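PDB 4AMM: DynE8, which is an iterative polyketide synthase of enediyne biosynthesis, represented here by its acyltransferase domain, which probably transfers acyl units to a carrier domain. Local coordinates for residues Ala52-Ala57 and Val65-Arg70; Arg81-Asp84 and Leu89-Val92. All blocks are in the same frame, centred on the assembly; numbering follows the deposited sequence.

Contact 1 of 2, residues Ala52-Ala57 and Val65-Arg70; sequences ARFAAA and VAALDR
Phe54 and Leu68 meet in a CH-pi contact: the Leu68 methyl CD2 stands over one face of the Phe54 ring, 4.0 Å from the ring centroid and 26° off the normal. It is displaced toward the rim, where CD2 comes within 3.7 Å of Phe54 CZ, and the two side chains cross at about a right angle. With CG of Phe54 anti to the backbone N (chi1 167°), the ring extends from the strand as far as the helix. Here helix 61-76, beside helix 13-27, packs on the face of the antiparallel sheet that carries Phe54, and Leu20 of the latter helix touches both Phe54 and Leu68. This four-stranded sheet with its helices, distinct from the parallel sheet of the chain, is consistent with the ketosynthase-to-acyltransferase linker of related synthases. At the edge of the ring the packing involves Ala67, whose O lies near the ring plane, 4.0 Å from Phe54 CE2. Plain methyl packing completes the interface: Ala56 CB and Ala67 CB touch at 3.9 Å, where the segment axes pass 9.3 Å apart. A valine in place of Phe54 would probably leave Leu68 CD2 without the ring face it packs on and open a gap between strand and helix.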
# COMPACT_ATOMS: atom_id res chain seq x y z
N ALA A 52 -2.05 20.21 17.53
CA ALA A 52 -3.21 19.27 17.59
C ALA A 52 -3.91 19.42 16.22
O ALA A 52 -4.19 20.51 15.74
CB ALA A 52 -4.18 19.71 18.72
N ARG A 53 -4.16 18.24 15.61
CA ARG A 53 -4.60 18.23 14.18
C ARG A 53 -5.84 17.38 13.92
O ARG A 53 -6.00 16.30 14.50
CB ARG A 53 -3.44 17.70 13.33
CG ARG A 53 -2.15 18.53 13.38
CD ARG A 53 -1.09 18.02 12.42
NE ARG A 53 0.08 18.92 12.46
CZ ARG A 53 1.03 18.95 11.51
NH1 ARG A 53 0.99 18.15 10.42
NH2 ARG A 53 2.10 19.79 11.70
N PHE A 54 -6.60 17.86 13.00
CA PHE A 54 -7.79 17.17 12.45
C PHE A 54 -7.60 17.16 10.99
O PHE A 54 -7.27 18.18 10.34
CB PHE A 54 -9.07 17.94 12.81
CG PHE A 54 -10.31 17.52 12.07
CD1 PHE A 54 -10.58 18.11 10.88
CD2 PHE A 54 -11.13 16.55 12.62
CE1 PHE A 54 -11.72 17.76 10.15
CE2 PHE A 54 -12.29 16.18 11.91
CZ PHE A 54 -12.56 16.78 10.69
N ALA A 55 -7.96 16.04 10.29
CA ALA A 55 -8.07 16.07 8.83
C ALA A 55 -9.12 15.04 8.41
O ALA A 55 -9.08 13.92 8.98
CB ALA A 55 -6.70 15.67 8.18
N ALA A 56 -9.91 15.37 7.41
CA ALA A 56 -10.91 14.42 6.92
C ALA A 56 -11.02 14.60 5.45
O ALA A 56 -11.02 15.71 4.89
CB ALA A 56 -12.25 14.73 7.59
N ALA A 57 -11.24 13.47 4.77
CA ALA A 57 -11.62 13.49 3.38
C ALA A 57 -13.15 13.33 3.33
O ALA A 57 -13.65 12.35 3.89
CB ALA A 57 -10.96 12.33 2.67
N VAL A 65 -19.75 17.60 8.47
CA VAL A 65 -20.44 17.71 9.79
C VAL A 65 -20.34 16.39 10.52
O VAL A 65 -20.02 16.38 11.74
CB VAL A 65 -21.92 18.12 9.60
CG1 VAL A 65 -22.70 18.02 10.91
CG2 VAL A 65 -21.95 19.41 9.08
N ALA A 66 -20.56 15.27 9.81
CA ALA A 66 -20.46 13.94 10.41
C ALA A 66 -19.04 13.69 10.96
O ALA A 66 -18.90 13.21 12.11
CB ALA A 66 -20.81 12.81 9.41
N ALA A 67 -18.01 13.97 10.15
CA ALA A 67 -16.64 13.84 10.67
C ALA A 67 -16.29 14.72 11.89
O ALA A 67 -15.62 14.24 12.79
CB ALA A 67 -15.62 14.11 9.53
N LEU A 68 -16.75 15.97 11.85
CA LEU A 68 -16.59 16.82 13.00
C LEU A 68 -17.28 16.27 14.27
O LEU A 68 -16.70 16.34 15.35
CB LEU A 68 -17.01 18.27 12.68
CG LEU A 68 -16.11 18.93 11.59
CD1 LEU A 68 -16.77 20.15 11.03
CD2 LEU A 68 -14.73 19.34 12.14
N ASP A 69 -18.51 15.77 14.09
CA ASP A 69 -19.23 15.19 15.20
C ASP A 69 -18.43 14.07 15.83
O ASP A 69 -18.33 14.00 17.06
CB ASP A 69 -20.63 14.72 14.76
CG ASP A 69 -21.58 15.84 14.59
OD1 ASP A 69 -21.35 16.91 15.15
OD2 ASP A 69 -22.59 15.67 13.86
N ARG A 70 -17.86 13.18 15.01
CA ARG A 70 -17.03 12.13 15.54
C ARG A 70 -15.79 12.62 16.27
O ARG A 70 -15.46 12.15 17.32
CB ARG A 70 -16.63 11.14 14.44
CG ARG A 70 -17.77 10.24 13.98
CD ARG A 70 -17.09 9.15 13.10
NE ARG A 70 -16.18 8.23 13.78
CZ ARG A 70 -15.45 7.28 13.11
NH1 ARG A 70 -15.48 7.27 11.80
NH2 ARG A 70 -14.64 6.44 13.71

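Contact 2 of 2, residues Arg81-Asp84 and Leu89-Val92; sequences RLLD and LFLV
Leu82 O is gripped twice from the opposing strand: Leu91 N donates a hydrogen bond to it over 2.8 Å, and Phe90 CA adds a CA-H...O contact at 3.3 Å. Leu91 O is held likewise, by Leu82 N at 2.9 Å and by the CA-H of Arg81, and the pair Leu82-Leu91 is thus a hydrogen-bonded one. The second such pair, Asp84-Leu89, is less even: Asp84 N reaches Leu89 O at 2.9 Å, but the return bond from Leu89 N to Asp84 O stretches to 3.2 Å, with the donor above the carbonyl plane. Between these pairs lies the non-hydrogen-bonded pair Leu83-Phe90 of this antiparallel beta hairpin. Leu83 holds CG beside its backbone N (chi1 -56°), which carries CD2 across to Val92 CG2 at 3.9 Å and to Phe90 CD1 at 4.1 Å. On the other face Leu82 CD1 meets Leu89 CD2, while the carboxylate of Asp84 turns to a salt bridge with Arg70. Strand 89-92 gives the N and O of Leu89 and Leu91 to this hairpin, whereas Phe90 and Val92 bond to Ala55 and Arg53; its buried backbone is therefore paired along both edges, while its own side chains, Leu89 and Leu91 on one face and Phe90 and Val92 on the other, are all apolar.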
# COMPACT_ATOMS: atom_id res chain seq x y z
N ARG A 81 -6.51 10.46 19.87
CA ARG A 81 -6.03 9.75 18.67
C ARG A 81 -7.16 8.92 18.10
O ARG A 81 -7.53 7.89 18.71
CB ARG A 81 -4.87 8.83 19.04
CG ARG A 81 -4.13 8.25 17.80
CD ARG A 81 -2.96 7.39 18.07
NE ARG A 81 -1.95 8.11 18.85
CZ ARG A 81 -0.78 7.57 19.19
NH1 ARG A 81 -0.50 6.34 18.79
NH2 ARG A 81 0.09 8.26 19.89
N LEU A 82 -7.69 9.32 16.95
CA LEU A 82 -8.80 8.65 16.24
C LEU A 82 -8.25 8.45 14.82
O LEU A 82 -8.08 9.46 14.10
CB LEU A 82 -10.05 9.49 16.28
CG LEU A 82 -11.31 8.77 15.77
CD1 LEU A 82 -12.50 9.76 15.82
CD2 LEU A 82 -11.24 8.17 14.39
N LEU A 83 -7.95 7.23 14.39
CA LEU A 83 -7.38 7.00 13.07
C LEU A 83 -8.38 6.07 12.38
O LEU A 83 -8.37 4.89 12.72
CB LEU A 83 -6.00 6.37 13.17
CG LEU A 83 -4.94 7.13 14.02
CD1 LEU A 83 -3.68 6.30 13.98
CD2 LEU A 83 -4.74 8.52 13.40
N ASP A 84 -9.26 6.60 11.56
CA ASP A 84 -10.22 5.69 10.85
C ASP A 84 -9.92 5.80 9.35
O ASP A 84 -10.51 6.60 8.64
CB ASP A 84 -11.64 6.09 11.17
CG ASP A 84 -12.60 5.05 10.65
OD1 ASP A 84 -12.21 4.22 9.75
OD2 ASP A 84 -13.77 5.10 11.12
N LEU A 89 -10.83 9.71 8.20
CA LEU A 89 -10.97 10.64 9.30
C LEU A 89 -9.86 10.41 10.25
O LEU A 89 -9.62 9.29 10.69
CB LEU A 89 -12.32 10.38 10.06
CG LEU A 89 -12.35 11.11 11.39
CD1 LEU A 89 -12.21 12.64 11.20
CD2 LEU A 89 -13.69 10.73 12.07
N PHE A 90 -9.08 11.50 10.55
CA PHE A 90 -7.90 11.34 11.35
C PHE A 90 -7.77 12.50 12.31
O PHE A 90 -7.93 13.67 11.90
CB PHE A 90 -6.65 11.26 10.50
CG PHE A 90 -6.71 10.22 9.42
CD1 PHE A 90 -6.31 8.87 9.68
CD2 PHE A 90 -7.18 10.54 8.19
CE1 PHE A 90 -6.40 7.93 8.68
CE2 PHE A 90 -7.24 9.63 7.21
CZ PHE A 90 -6.87 8.31 7.50
N LEU A 91 -7.57 12.20 13.60
CA LEU A 91 -7.45 13.24 14.67
C LEU A 91 -6.33 12.84 15.55
O LEU A 91 -6.32 11.71 16.08
CB LEU A 91 -8.78 13.31 15.42
CG LEU A 91 -8.86 14.17 16.67
CD1 LEU A 91 -7.91 13.88 17.86
CD2 LEU A 91 -8.85 15.58 16.47
N VAL A 92 -5.39 13.77 15.77
CA VAL A 92 -4.23 13.42 16.59
C VAL A 92 -3.89 14.62 17.45
O VAL A 92 -3.65 15.69 16.90
CB VAL A 92 -3.01 13.05 15.70
CG1 VAL A 92 -1.83 12.74 16.51
CG2 VAL A 92 -3.32 11.83 14.84

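How the contacts relate
Contacts 1 and 2 follow each other along the chain and meet on one antiparallel sheet: contact 1 packs helix 61-76 on it, contact 2 pairs two of its strands, and strand 89-92 lies beside strand 52-58. Their centres are 8 Å apart. A probable hydrogen bond joins Ala55 N to Phe90 O at 2.9 Å, Phe54 CE2 packs on Leu89 CD1 at 3.6 Å, and a salt bridge of 2.8 Å from Arg70 NH1 to Asp84 OD2 ties the helix to strand 81-84, at one edge of the sheet. Neither contact contains the GxSxG pattern that begins at the end of strand 171-174, a probable nucleophile elbow; that strand belongs to the separate parallel sheet.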